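PDB 5CN2: ADP-ribosylation factor-binding protein GGA1 from Saccharomyces cerevisiae, which may help regulate membrane traffic through the trans-Golgi network and binds ARF1 and ARF2; this chain is its gamma-adaptin ear (GAE) domain. Local coordinates for residues Ser18-Ile23 against Ala105-Lys110; Arg22-Leu27 against Ser78-Lys83; Leu54-Pro59 against Leu64-Gln69. One frame throughout, in Å; residues are numbered along the deposited sequence.

Contact 1 of 3, residues Ser18-Ile23 against Ala105-Lys110; sequences SDHLRI and ANYCTK
L21 and Y107 meet between the two sheets of the immunoglobulin-like β-sandwich that forms this GAE domain. L21 opens strand 21-29 of the five-stranded sheet. Y107 lies on strand 99-109, the middle strand of the opposing three-stranded sheet. The backbones stay well apart here, so side chains alone make the contact.

The close-packed part is apolar. CD2 of L21 comes to 3.8 Å from CE1 of Y107, approaching the ring at a slant. The two side chains run past each other in opposite directions. The L21 chain starts with CG anti to the backbone N (chi1 -179°), which carries its branch toward the other sheet. Y107 reaches across until its OH lies 4.0 Å from CB of L21. Both residues are buried, and F52 of strand 52-56 packs on both of them. I23 and A105 continue this inner side at longer range.

The contact is looser toward the turn at 18-20. There the phenol oxygen is the main thing touched. CB of H20 stands 3.9 Å from OH of Y107, while the imidazole swings out past the ring and is partly exposed. K114 of strand 112-122 lies against both H20 and Y107. T109 faces H20 without close packing.

S18 closes this side. Its OG is 3.9 Å from OH of Y107 and is hydrogen-bonded to E116 of strand 112-122. The turn holds itself with a backbone bond from S18 N to L21 O (3.0 Å). A second, weak bond runs back from L21 N to S18 OG, 3.4 Å long and bent to 129° at the hydrogen.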
ATOM      1  N   SER A  18       9.945  -4.519   5.924  1.00 43.02           N
ATOM      2  CA  SER A  18      11.283  -5.020   5.626  1.00 42.01           C
ATOM      3  C   SER A  18      12.207  -4.299   6.598  1.00 45.96           C
ATOM      4  O   SER A  18      11.741  -3.754   7.603  1.00 41.61           O
ATOM      5  CB  SER A  18      11.655  -4.749   4.155  1.00 43.18           C
ATOM      6  OG  SER A  18      11.568  -3.369   3.801  1.00 43.19           O
ATOM      7  N   ASP A  19      13.511  -4.288   6.330  1.00 51.96           N
ATOM      8  CA  ASP A  19      14.453  -3.586   7.216  1.00 51.96           C
ATOM      9  C   ASP A  19      14.532  -2.089   6.918  1.00 51.56           C
ATOM     10  O   ASP A  19      14.948  -1.314   7.761  1.00 53.54           O
ATOM     11  CB  ASP A  19      15.845  -4.198   7.093  1.00 57.40           C
ATOM     12  CG  ASP A  19      15.891  -5.630   7.579  1.00 60.91           C
ATOM     13  OD1 ASP A  19      15.107  -5.964   8.493  1.00 61.16           O
ATOM     14  OD2 ASP A  19      16.715  -6.410   7.047  1.00 63.67           O
ATOM     15  N   HIS A  20      14.120  -1.695   5.717  1.00 51.66           N
ATOM     16  CA  HIS A  20      14.224  -0.316   5.250  1.00 49.37           C
ATOM     17  C   HIS A  20      12.907   0.434   5.172  1.00 45.34           C
ATOM     18  O   HIS A  20      12.908   1.654   5.140  1.00 44.39           O
ATOM     19  CB  HIS A  20      14.811  -0.333   3.848  1.00 50.22           C
ATOM     20  CG  HIS A  20      16.026  -1.176   3.746  1.00 54.26           C
ATOM     21  ND1 HIS A  20      17.296  -0.645   3.739  1.00 56.94           N
ATOM     22  CD2 HIS A  20      16.174  -2.521   3.705  1.00 58.11           C
ATOM     23  CE1 HIS A  20      18.177  -1.625   3.664  1.00 59.41           C
ATOM     24  NE2 HIS A  20      17.523  -2.774   3.648  1.00 62.72           N
ATOM     25  N   LEU A  21      11.797  -0.293   5.109  1.00 41.15           N
ATOM     26  CA  LEU A  21      10.535   0.281   4.701  1.00 39.18           C
ATOM     27  C   LEU A  21       9.370  -0.393   5.408  1.00 36.80           C
ATOM     28  O   LEU A  21       9.343  -1.621   5.537  1.00 37.36           O
ATOM     29  CB  LEU A  21      10.370   0.084   3.198  1.00 41.49           C
ATOM     30  CG  LEU A  21       9.097   0.665   2.595  1.00 43.18           C
ATOM     31  CD1 LEU A  21       9.166   2.178   2.572  1.00 43.75           C
ATOM     32  CD2 LEU A  21       8.886   0.140   1.185  1.00 46.57           C
ATOM     33  N   ARG A  22       8.417   0.407   5.865  1.00 33.81           N
ATOM     34  CA  ARG A  22       7.140  -0.114   6.387  1.00 33.08           C
ATOM     35  C   ARG A  22       6.013   0.469   5.566  1.00 30.26           C
ATOM     36  O   ARG A  22       5.920   1.675   5.418  1.00 29.43           O
ATOM     37  CB  ARG A  22       6.912   0.225   7.860  1.00 31.96           C
ATOM     38  CG  ARG A  22       5.553  -0.267   8.365  1.00 34.48           C
ATOM     39  CD  ARG A  22       5.296   0.022   9.837  1.00 37.04           C
ATOM     40  NE  ARG A  22       4.941   1.421  10.095  1.00 37.46           N
ATOM     41  CZ  ARG A  22       5.795   2.367  10.484  1.00 39.50           C
ATOM     42  NH1 ARG A  22       7.077   2.092  10.671  1.00 41.21           N
ATOM     43  NH2 ARG A  22       5.363   3.608  10.689  1.00 40.97           N
ATOM     44  N   ILE A  23       5.195  -0.412   5.002  1.00 31.78           N
ATOM     45  CA  ILE A  23       3.995  -0.021   4.287  1.00 32.81           C
ATOM     46  C   ILE A  23       2.889  -0.440   5.192  1.00 31.15           C
ATOM     47  O   ILE A  23       2.789  -1.592   5.520  1.00 31.43           O
ATOM     48  CB  ILE A  23       3.829  -0.773   2.939  1.00 33.93           C
ATOM     49  CG1 ILE A  23       5.062  -0.602   2.057  1.00 36.47           C
ATOM     50  CG2 ILE A  23       2.602  -0.290   2.202  1.00 33.71           C
ATOM     51  CD1 ILE A  23       5.068  -1.472   0.816  1.00 37.37           C
ATOM     52  N   ALA A 105       6.703  -3.253  -4.950  1.00 34.02           N
ATOM     53  CA  ALA A 105       7.337  -1.933  -4.819  1.00 32.66           C
ATOM     54  C   ALA A 105       8.760  -1.947  -5.286  1.00 34.61           C
ATOM     55  O   ALA A 105       9.452  -2.944  -5.134  1.00 35.67           O
ATOM     56  CB  ALA A 105       7.292  -1.457  -3.401  1.00 32.95           C
ATOM     57  N   ASN A 106       9.176  -0.840  -5.890  1.00 32.54           N
ATOM     58  CA  ASN A 106      10.534  -0.644  -6.256  1.00 35.55           C
ATOM     59  C   ASN A 106      10.982   0.678  -5.712  1.00 34.29           C
ATOM     60  O   ASN A 106      10.208   1.644  -5.698  1.00 35.64           O
ATOM     61  CB  ASN A 106      10.712  -0.660  -7.768  1.00 40.05           C
ATOM     62  CG  ASN A 106      10.448  -2.017  -8.362  1.00 44.26           C
ATOM     63  OD1 ASN A 106      11.391  -2.753  -8.696  1.00 47.24           O
ATOM     64  ND2 ASN A 106       9.164  -2.376  -8.480  1.00 43.54           N
ATOM     65  N   TYR A 107      12.240   0.721  -5.291  1.00 30.84           N
ATOM     66  CA  TYR A 107      12.838   1.948  -4.808  1.00 33.94           C
ATOM     67  C   TYR A 107      14.323   1.799  -4.766  1.00 36.96           C
ATOM     68  O   TYR A 107      14.838   0.688  -4.817  1.00 39.61           O
ATOM     69  CB  TYR A 107      12.352   2.304  -3.397  1.00 33.39           C
ATOM     70  CG  TYR A 107      12.553   1.252  -2.340  1.00 30.68           C
ATOM     71  CD1 TYR A 107      11.617   0.259  -2.153  1.00 31.59           C
ATOM     72  CD2 TYR A 107      13.642   1.299  -1.474  1.00 34.51           C
ATOM     73  CE1 TYR A 107      11.758  -0.689  -1.156  1.00 32.22           C
ATOM     74  CE2 TYR A 107      13.810   0.352  -0.477  1.00 33.40           C
ATOM     75  CZ  TYR A 107      12.861  -0.642  -0.326  1.00 34.58           C
ATOM     76  OH  TYR A 107      13.013  -1.596   0.656  1.00 37.26           O
ATOM     77  N   CYS A 108      15.008   2.926  -4.652  1.00 39.70           N
ATOM     78  CA  CYS A 108      16.451   2.916  -4.528  1.00 44.14           C
ATOM     79  C   CYS A 108      16.816   3.491  -3.188  1.00 42.67           C
ATOM     80  O   CYS A 108      16.291   4.511  -2.780  1.00 50.12           O
ATOM     81  CB  CYS A 108      17.080   3.739  -5.657  1.00 44.66           C
ATOM     82  SG  CYS A 108      16.641   3.090  -7.276  1.00 57.44           S
ATOM     83  N   THR A 109      17.689   2.809  -2.484  1.00 45.03           N
ATOM     84  CA  THR A 109      18.305   3.355  -1.316  1.00 51.51           C
ATOM     85  C   THR A 109      19.753   3.619  -1.745  1.00 56.79           C
ATOM     86  O   THR A 109      20.086   3.418  -2.916  1.00 61.89           O
ATOM     87  CB  THR A 109      18.172   2.368  -0.145  1.00 55.21           C
ATOM     88  OG1 THR A 109      18.231   3.096   1.092  1.00 55.16           O
ATOM     89  CG2 THR A 109      19.265   1.262  -0.219  1.00 57.55           C
ATOM     90  N   LYS A 110      20.608   4.081  -0.840  1.00 55.94           N
ATOM     91  CA  LYS A 110      22.013   4.312  -1.200  1.00 59.71           C
ATOM     92  C   LYS A 110      22.743   2.967  -1.293  1.00 57.56           C
ATOM     93  O   LYS A 110      22.845   2.220  -0.305  1.00 55.78           O
ATOM     94  CB  LYS A 110      22.717   5.225  -0.183  1.00 61.63           C
TER

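Contact 2 of 3, residues Arg22-Leu27 against Ser78-Lys83; sequences RIDYEL and SRDGIK
R22 and R79 bring their guanidinium groups together, with the planes turned 57° apart. NH2 of R22 lies over one face of the R79 guanidinium, 3.5 Å from NH1 and 4.0 Å from CZ of R79. Seen from R22 the fit differs: CG of R79 sits in the plane of the R22 guanidinium, at its edge, 3.8 Å from NH2. The R22 group thus wedges into the bend of the R79 chain, between its aliphatic start and its charged head. Both chains set out extended and turn at chi3.

The two guanidinium groups share the surroundings of D24 and D80, which probably compensates their like charges. NE of R22 is salt-bridged to OD2 of D24 at 2.8 Å, nearly straight (162°). OD2 lies in the guanidinium plane, yet the N-H comes in from above the D24 carboxylate plane, 46° out of it. This bond fixes how the R22 head is turned.

D24 and D80 form a second like-charged pair, with OD1 of D24 4.3 Å from OD1 of D80. R12 joins the two: its NH1 is salt-bridged to OD1 of D24 and its NH2 to OD2 of D80. Two arginines and two aspartates, with R12, therefore make a charged cluster on the outer side of the sheet, while I23 and I82 belong to its inner side.

The chain turns a corner at R79 and D80, within the broken strand 78-89, and continues as regular strand toward K83. Strand 34-43 lies between that strand and 21-29 in the five-stranded antiparallel sheet. Its S42 touches R22, and OG of S42 accepts the backbone N-H of D80. F40 of the same strand touches D24 and D80.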
ATOM      1  N   ARG A  22       8.417   0.407   5.865  1.00 33.81           N
ATOM      2  CA  ARG A  22       7.140  -0.114   6.387  1.00 33.08           C
ATOM      3  C   ARG A  22       6.013   0.469   5.566  1.00 30.26           C
ATOM      4  O   ARG A  22       5.920   1.675   5.418  1.00 29.43           O
ATOM      5  CB  ARG A  22       6.912   0.225   7.860  1.00 31.96           C
ATOM      6  CG  ARG A  22       5.553  -0.267   8.365  1.00 34.48           C
ATOM      7  CD  ARG A  22       5.296   0.022   9.837  1.00 37.04           C
ATOM      8  NE  ARG A  22       4.941   1.421  10.095  1.00 37.46           N
ATOM      9  CZ  ARG A  22       5.795   2.367  10.484  1.00 39.50           C
ATOM     10  NH1 ARG A  22       7.077   2.092  10.671  1.00 41.21           N
ATOM     11  NH2 ARG A  22       5.363   3.608  10.689  1.00 40.97           N
ATOM     12  N   ILE A  23       5.195  -0.412   5.002  1.00 31.78           N
ATOM     13  CA  ILE A  23       3.995  -0.021   4.287  1.00 32.81           C
ATOM     14  C   ILE A  23       2.889  -0.440   5.192  1.00 31.15           C
ATOM     15  O   ILE A  23       2.789  -1.592   5.520  1.00 31.43           O
ATOM     16  CB  ILE A  23       3.829  -0.773   2.939  1.00 33.93           C
ATOM     17  CG1 ILE A  23       5.062  -0.602   2.057  1.00 36.47           C
ATOM     18  CG2 ILE A  23       2.602  -0.290   2.202  1.00 33.71           C
ATOM     19  CD1 ILE A  23       5.068  -1.472   0.816  1.00 37.37           C
ATOM     20  N   ASP A  24       2.055   0.500   5.603  1.00 34.82           N
ATOM     21  CA  ASP A  24       0.851   0.169   6.352  1.00 33.06           C
ATOM     22  C   ASP A  24      -0.300   1.013   5.840  1.00 34.34           C
ATOM     23  O   ASP A  24      -0.118   1.853   4.917  1.00 29.94           O
ATOM     24  CB  ASP A  24       1.064   0.335   7.872  1.00 33.70           C
ATOM     25  CG  ASP A  24       1.615   1.683   8.266  1.00 32.90           C
ATOM     26  OD1 ASP A  24       1.475   2.673   7.523  1.00 37.70           O
ATOM     27  OD2 ASP A  24       2.214   1.747   9.345  1.00 32.51           O
ATOM     28  N   TYR A  25      -1.493   0.789   6.398  1.00 34.58           N
ATOM     29  CA  TYR A  25      -2.690   1.405   5.803  1.00 34.12           C
ATOM     30  C   TYR A  25      -3.912   1.416   6.677  1.00 35.04           C
ATOM     31  O   TYR A  25      -4.072   0.561   7.540  1.00 36.42           O
ATOM     32  CB  TYR A  25      -3.037   0.703   4.473  1.00 32.68           C
ATOM     33  CG  TYR A  25      -3.405  -0.731   4.633  1.00 32.05           C
ATOM     34  CD1 TYR A  25      -2.438  -1.703   4.741  1.00 32.11           C
ATOM     35  CD2 TYR A  25      -4.748  -1.124   4.689  1.00 33.00           C
ATOM     36  CE1 TYR A  25      -2.786  -3.033   4.894  1.00 33.69           C
ATOM     37  CE2 TYR A  25      -5.102  -2.433   4.833  1.00 31.51           C
ATOM     38  CZ  TYR A  25      -4.129  -3.386   4.942  1.00 33.93           C
ATOM     39  OH  TYR A  25      -4.493  -4.700   5.111  1.00 36.63           O
ATOM     40  N   GLU A  26      -4.769   2.407   6.435  1.00 37.22           N
ATOM     41  CA  GLU A  26      -6.099   2.470   7.005  1.00 38.77           C
ATOM     42  C   GLU A  26      -7.072   1.880   5.999  1.00 42.18           C
ATOM     43  O   GLU A  26      -6.926   2.054   4.783  1.00 40.03           O
ATOM     44  CB  GLU A  26      -6.467   3.919   7.329  1.00 42.29           C
ATOM     45  CG  GLU A  26      -5.603   4.489   8.447  1.00 45.98           C
ATOM     46  CD  GLU A  26      -5.733   5.983   8.649  1.00 48.25           C
ATOM     47  OE1 GLU A  26      -6.144   6.718   7.731  1.00 48.11           O
ATOM     48  OE2 GLU A  26      -5.373   6.426   9.754  1.00 61.32           O
ATOM     49  N   LEU A  27      -8.061   1.159   6.497  1.00 43.42           N
ATOM     50  CA  LEU A  27      -9.040   0.525   5.633  1.00 45.61           C
ATOM     51  C   LEU A  27     -10.422   0.814   6.169  1.00 45.08           C
ATOM     52  O   LEU A  27     -10.764   0.344   7.245  1.00 42.80           O
ATOM     53  CB  LEU A  27      -8.807  -0.976   5.583  1.00 49.06           C
ATOM     54  CG  LEU A  27      -9.827  -1.766   4.767  1.00 51.51           C
ATOM     55  CD1 LEU A  27      -9.681  -1.486   3.292  1.00 50.28           C
ATOM     56  CD2 LEU A  27      -9.643  -3.247   5.038  1.00 58.53           C
ATOM     57  N   SER A  78      11.859   8.626   8.339  1.00 49.81           N
ATOM     58  CA  SER A  78      10.631   9.381   8.026  1.00 47.76           C
ATOM     59  C   SER A  78       9.395   8.464   8.143  1.00 45.43           C
ATOM     60  O   SER A  78       9.275   7.445   7.442  1.00 44.41           O
ATOM     61  CB  SER A  78      10.736   9.966   6.611  1.00 49.64           C
ATOM     62  OG  SER A  78       9.538  10.577   6.157  1.00 51.14           O
ATOM     63  N   ARG A  79       8.495   8.826   9.050  1.00 43.09           N
ATOM     64  CA  ARG A  79       7.203   8.175   9.187  1.00 41.64           C
ATOM     65  C   ARG A  79       6.157   8.808   8.251  1.00 37.39           C
ATOM     66  O   ARG A  79       6.050  10.028   8.163  1.00 33.99           O
ATOM     67  CB  ARG A  79       6.723   8.277  10.629  1.00 44.89           C
ATOM     68  CG  ARG A  79       5.519   7.399  10.926  1.00 50.90           C
ATOM     69  CD  ARG A  79       4.785   7.861  12.180  1.00 57.30           C
ATOM     70  NE  ARG A  79       5.256   7.146  13.367  1.00 61.28           N
ATOM     71  CZ  ARG A  79       4.752   6.001  13.824  1.00 61.26           C
ATOM     72  NH1 ARG A  79       3.732   5.402  13.216  1.00 61.57           N
ATOM     73  NH2 ARG A  79       5.270   5.452  14.917  1.00 64.09           N
ATOM     74  N   ASP A  80       5.391   7.973   7.562  1.00 34.31           N
ATOM     75  CA  ASP A  80       4.299   8.444   6.701  1.00 33.43           C
ATOM     76  C   ASP A  80       4.752   9.555   5.745  1.00 31.26           C
ATOM     77  O   ASP A  80       4.031  10.506   5.525  1.00 32.75           O
ATOM     78  CB  ASP A  80       3.127   8.959   7.551  1.00 34.45           C
ATOM     79  CG  ASP A  80       2.474   7.879   8.436  1.00 34.86           C
ATOM     80  OD1 ASP A  80       2.728   6.660   8.299  1.00 31.98           O
ATOM     81  OD2 ASP A  80       1.638   8.270   9.279  1.00 37.43           O
ATOM     82  N   GLY A  81       5.954   9.451   5.190  1.00 32.24           N
ATOM     83  CA  GLY A  81       6.459  10.471   4.257  1.00 33.93           C
ATOM     84  C   GLY A  81       5.798  10.487   2.878  1.00 34.98           C
ATOM     85  O   GLY A  81       5.870  11.484   2.153  1.00 36.07           O
ATOM     86  N   ILE A  82       5.181   9.366   2.518  1.00 35.54           N
ATOM     87  CA  ILE A  82       4.390   9.239   1.295  1.00 34.34           C
ATOM     88  C   ILE A  82       3.037   8.631   1.669  1.00 34.51           C
ATOM     89  O   ILE A  82       2.960   7.675   2.441  1.00 32.00           O
ATOM     90  CB  ILE A  82       5.096   8.358   0.250  1.00 34.28           C
ATOM     91  CG1 ILE A  82       6.440   8.972  -0.172  1.00 35.22           C
ATOM     92  CG2 ILE A  82       4.240   8.219  -1.004  1.00 35.97           C
ATOM     93  CD1 ILE A  82       7.277   8.038  -1.020  1.00 34.50           C
ATOM     94  N   LYS A  83       1.983   9.237   1.149  1.00 36.48           N
ATOM     95  CA  LYS A  83       0.617   8.759   1.294  1.00 40.40           C
ATOM     96  C   LYS A  83       0.073   8.447  -0.116  1.00 41.77           C
ATOM     97  O   LYS A  83       0.411   9.132  -1.100  1.00 44.34           O
ATOM     98  CB  LYS A  83      -0.227   9.854   1.951  1.00 43.49           C
ATOM     99  CG  LYS A  83      -1.688   9.493   2.199  1.00 49.39           C
ATOM    100  CD  LYS A  83      -2.624  10.705   2.142  1.00 52.06           C
ATOM    101  CE  LYS A  83      -2.926  11.249   3.524  1.00 55.93           C
ATOM    102  NZ  LYS A  83      -3.567  12.593   3.483  1.00 59.70           N
TER

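Contact 3 of 3, residues Leu54-Pro59 against Leu64-Gln69; sequences LLVASP and LSLQPQ
V56 and L64 carry the apolar part, with CG1 of V56 4.2 Å from CG of L64. Further along, CG2 of V56 meets CD2 of L66 at 4.3 Å. V56 thus points its two methyls at two leucines of the facing strand. P59 adds a contact at the other end, its CD 4.4 Å from CB of L64. L64 takes part in two of these three contacts: CG anti to the backbone N (chi1 -170°) sends its branch across toward V56. L66 is more exposed, and it also rests on Q84 and A86 of strand 78-89.

These segments form a β-arch. Residues 54-59 and 64-69 run nearly opposite, 169° apart end to end. Strands 52-56 and 63-66 follow each other in the chain but belong to different sheets of the sandwich. They face each other through side chains. Each is an outermost strand of its sheet, so the arch closes one edge of the sandwich. L54 turns further inward, onto W103 of strand 99-109.

The polar group is the S58 hydroxyl, placed where the backbones come together, with S58 and L64 only 5.4 Å apart between CA atoms. OG of S58 is 3.6 Å from CB of L64. The same hydroxyl oxygen is hydrogen-bonded to the carbonyl of T62, inside the connecting loop, which ties S58 to the start of the second strand.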
ATOM      1  N   LEU A  54       4.772   1.926  -5.939  1.00 29.78           N
ATOM      2  CA  LEU A  54       3.991   0.747  -5.654  1.00 30.89           C
ATOM      3  C   LEU A  54       3.147   0.414  -6.859  1.00 29.68           C
ATOM      4  O   LEU A  54       2.533   1.305  -7.435  1.00 30.48           O
ATOM      5  CB  LEU A  54       3.038   0.978  -4.480  1.00 33.82           C
ATOM      6  CG  LEU A  54       2.289  -0.293  -4.025  1.00 32.46           C
ATOM      7  CD1 LEU A  54       3.067  -0.979  -2.912  1.00 33.56           C
ATOM      8  CD2 LEU A  54       0.872   0.031  -3.599  1.00 33.40           C
ATOM      9  N   LEU A  55       3.126  -0.867  -7.231  1.00 26.63           N
ATOM     10  CA  LEU A  55       2.317  -1.343  -8.333  1.00 26.66           C
ATOM     11  C   LEU A  55       1.342  -2.343  -7.765  1.00 27.25           C
ATOM     12  O   LEU A  55       1.667  -3.101  -6.853  1.00 26.37           O
ATOM     13  CB  LEU A  55       3.156  -2.001  -9.424  1.00 29.16           C
ATOM     14  CG  LEU A  55       3.997  -1.113 -10.333  1.00 32.15           C
ATOM     15  CD1 LEU A  55       5.057  -0.361  -9.565  1.00 32.51           C
ATOM     16  CD2 LEU A  55       4.665  -1.962 -11.412  1.00 34.26           C
ATOM     17  N   VAL A  56       0.138  -2.356  -8.309  1.00 25.39           N
ATOM     18  CA  VAL A  56      -0.907  -3.204  -7.769  1.00 27.32           C
ATOM     19  C   VAL A  56      -1.691  -3.856  -8.885  1.00 23.99           C
ATOM     20  O   VAL A  56      -1.755  -3.320  -9.980  1.00 25.14           O
ATOM     21  CB  VAL A  56      -1.857  -2.353  -6.904  1.00 28.32           C
ATOM     22  CG1 VAL A  56      -2.946  -3.202  -6.350  1.00 32.91           C
ATOM     23  CG2 VAL A  56      -1.123  -1.767  -5.727  1.00 28.99           C
ATOM     24  N   ALA A  57      -2.271  -5.010  -8.616  1.00 25.35           N
ATOM     25  CA  ALA A  57      -3.215  -5.625  -9.530  1.00 30.76           C
ATOM     26  C   ALA A  57      -4.576  -5.560  -8.900  1.00 33.14           C
ATOM     27  O   ALA A  57      -4.701  -5.372  -7.688  1.00 31.45           O
ATOM     28  CB  ALA A  57      -2.846  -7.070  -9.804  1.00 31.44           C
ATOM     29  N   SER A  58      -5.610  -5.765  -9.702  1.00 38.02           N
ATOM     30  CA  SER A  58      -6.947  -5.656  -9.171  1.00 41.12           C
ATOM     31  C   SER A  58      -7.424  -7.011  -8.671  1.00 41.80           C
ATOM     32  O   SER A  58      -7.386  -7.977  -9.418  1.00 44.02           O
ATOM     33  CB  SER A  58      -7.918  -5.093 -10.192  1.00 42.45           C
ATOM     34  OG  SER A  58      -9.135  -4.800  -9.504  1.00 47.30           O
ATOM     35  N   PRO A  59      -7.862  -7.088  -7.398  1.00 43.71           N
ATOM     36  CA  PRO A  59      -8.352  -8.351  -6.845  1.00 48.23           C
ATOM     37  C   PRO A  59      -9.535  -8.888  -7.651  1.00 56.41           C
ATOM     38  O   PRO A  59     -10.235  -8.114  -8.323  1.00 59.00           O
ATOM     39  CB  PRO A  59      -8.797  -7.991  -5.425  1.00 48.12           C
ATOM     40  CG  PRO A  59      -8.207  -6.658  -5.122  1.00 47.84           C
ATOM     41  CD  PRO A  59      -7.891  -5.988  -6.419  1.00 46.90           C
ATOM     42  N   LEU A  64     -10.151  -1.652  -8.735  1.00 32.12           N
ATOM     43  CA  LEU A  64      -9.200  -0.958  -7.892  1.00 34.55           C
ATOM     44  C   LEU A  64      -8.900   0.409  -8.510  1.00 31.60           C
ATOM     45  O   LEU A  64      -8.364   0.477  -9.613  1.00 33.04           O
ATOM     46  CB  LEU A  64      -7.943  -1.806  -7.806  1.00 38.05           C
ATOM     47  CG  LEU A  64      -6.812  -1.511  -6.825  1.00 42.28           C
ATOM     48  CD1 LEU A  64      -6.183  -0.156  -7.105  1.00 46.11           C
ATOM     49  CD2 LEU A  64      -7.268  -1.585  -5.387  1.00 43.40           C
ATOM     50  N   SER A  65      -9.259   1.489  -7.829  1.00 27.58           N
ATOM     51  CA  SER A  65      -8.937   2.826  -8.324  1.00 31.44           C
ATOM     52  C   SER A  65      -7.768   3.374  -7.544  1.00 34.43           C
ATOM     53  O   SER A  65      -7.885   3.611  -6.331  1.00 39.08           O
ATOM     54  CB  SER A  65     -10.132   3.786  -8.204  1.00 30.78           C
ATOM     55  OG  SER A  65     -11.237   3.300  -8.958  1.00 34.20           O
ATOM     56  N   LEU A  66      -6.657   3.593  -8.241  1.00 33.81           N
ATOM     57  CA  LEU A  66      -5.411   3.972  -7.602  1.00 35.97           C
ATOM     58  C   LEU A  66      -5.085   5.414  -7.979  1.00 35.19           C
ATOM     59  O   LEU A  66      -4.855   5.734  -9.169  1.00 36.65           O
ATOM     60  CB  LEU A  66      -4.282   3.006  -7.997  1.00 38.91           C
ATOM     61  CG  LEU A  66      -2.977   3.103  -7.192  1.00 46.70           C
ATOM     62  CD1 LEU A  66      -3.200   3.039  -5.680  1.00 49.53           C
ATOM     63  CD2 LEU A  66      -2.007   2.007  -7.597  1.00 48.01           C
ATOM     64  N   GLN A  67      -5.099   6.278  -6.971  1.00 28.99           N
ATOM     65  CA  GLN A  67      -4.698   7.662  -7.114  1.00 32.29           C
ATOM     66  C   GLN A  67      -3.208   7.799  -6.974  1.00 32.11           C
ATOM     67  O   GLN A  67      -2.563   6.973  -6.363  1.00 35.08           O
ATOM     68  CB  GLN A  67      -5.381   8.531  -6.070  1.00 33.63           C
ATOM     69  CG  GLN A  67      -6.839   8.797  -6.389  1.00 37.73           C
ATOM     70  CD  GLN A  67      -7.493   9.608  -5.301  1.00 37.82           C
ATOM     71  OE1 GLN A  67      -6.994  10.675  -4.951  1.00 42.02           O
ATOM     72  NE2 GLN A  67      -8.593   9.105  -4.744  1.00 36.96           N
ATOM     73  N   PRO A  68      -2.651   8.853  -7.546  1.00 33.29           N
ATOM     74  CA  PRO A  68      -1.207   8.957  -7.497  1.00 35.08           C
ATOM     75  C   PRO A  68      -0.652   9.197  -6.081  1.00 35.42           C
ATOM     76  O   PRO A  68      -1.311   9.796  -5.216  1.00 35.70           O
ATOM     77  CB  PRO A  68      -0.910  10.154  -8.402  1.00 35.52           C
ATOM     78  CG  PRO A  68      -2.151  10.976  -8.381  1.00 35.48           C
ATOM     79  CD  PRO A  68      -3.295  10.048  -8.124  1.00 34.82           C
ATOM     80  N   GLN A  69       0.561   8.730  -5.870  1.00 36.59           N
ATOM     81  CA  GLN A  69       1.229   8.942  -4.615  1.00 40.07           C
ATOM     82  C   GLN A  69       1.668  10.388  -4.464  1.00 38.07           C
ATOM     83  O   GLN A  69       1.888  11.088  -5.452  1.00 37.81           O
ATOM     84  CB  GLN A  69       2.398   7.993  -4.465  1.00 39.56           C
ATOM     85  CG  GLN A  69       3.476   8.116  -5.509  1.00 44.04           C
ATOM     86  CD  GLN A  69       4.593   7.095  -5.319  1.00 45.27           C
ATOM     87  OE1 GLN A  69       5.648   7.198  -5.937  1.00 41.78           O
ATOM     88  NE2 GLN A  69       4.364   6.107  -4.477  1.00 48.71           N
TER

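From the N terminus, strand 21-29 starts two long loops. Contact 1 closes the longer one, with 81 residues between its segments, and joins the two sheets. Contact 2 starts from the same strand, sharing R22 and I23, and closes a loop of 50 residues within the five-stranded sheet, across strand 34-43. Contact 3 is nested inside both; only four residues separate its segments, and it joins the edges of the sheets. The loops do not cross. L54 links contact 3 to the other two through I23, and to contact 1 also through A105. I82 of contact 2 packs on Q69 of contact 3.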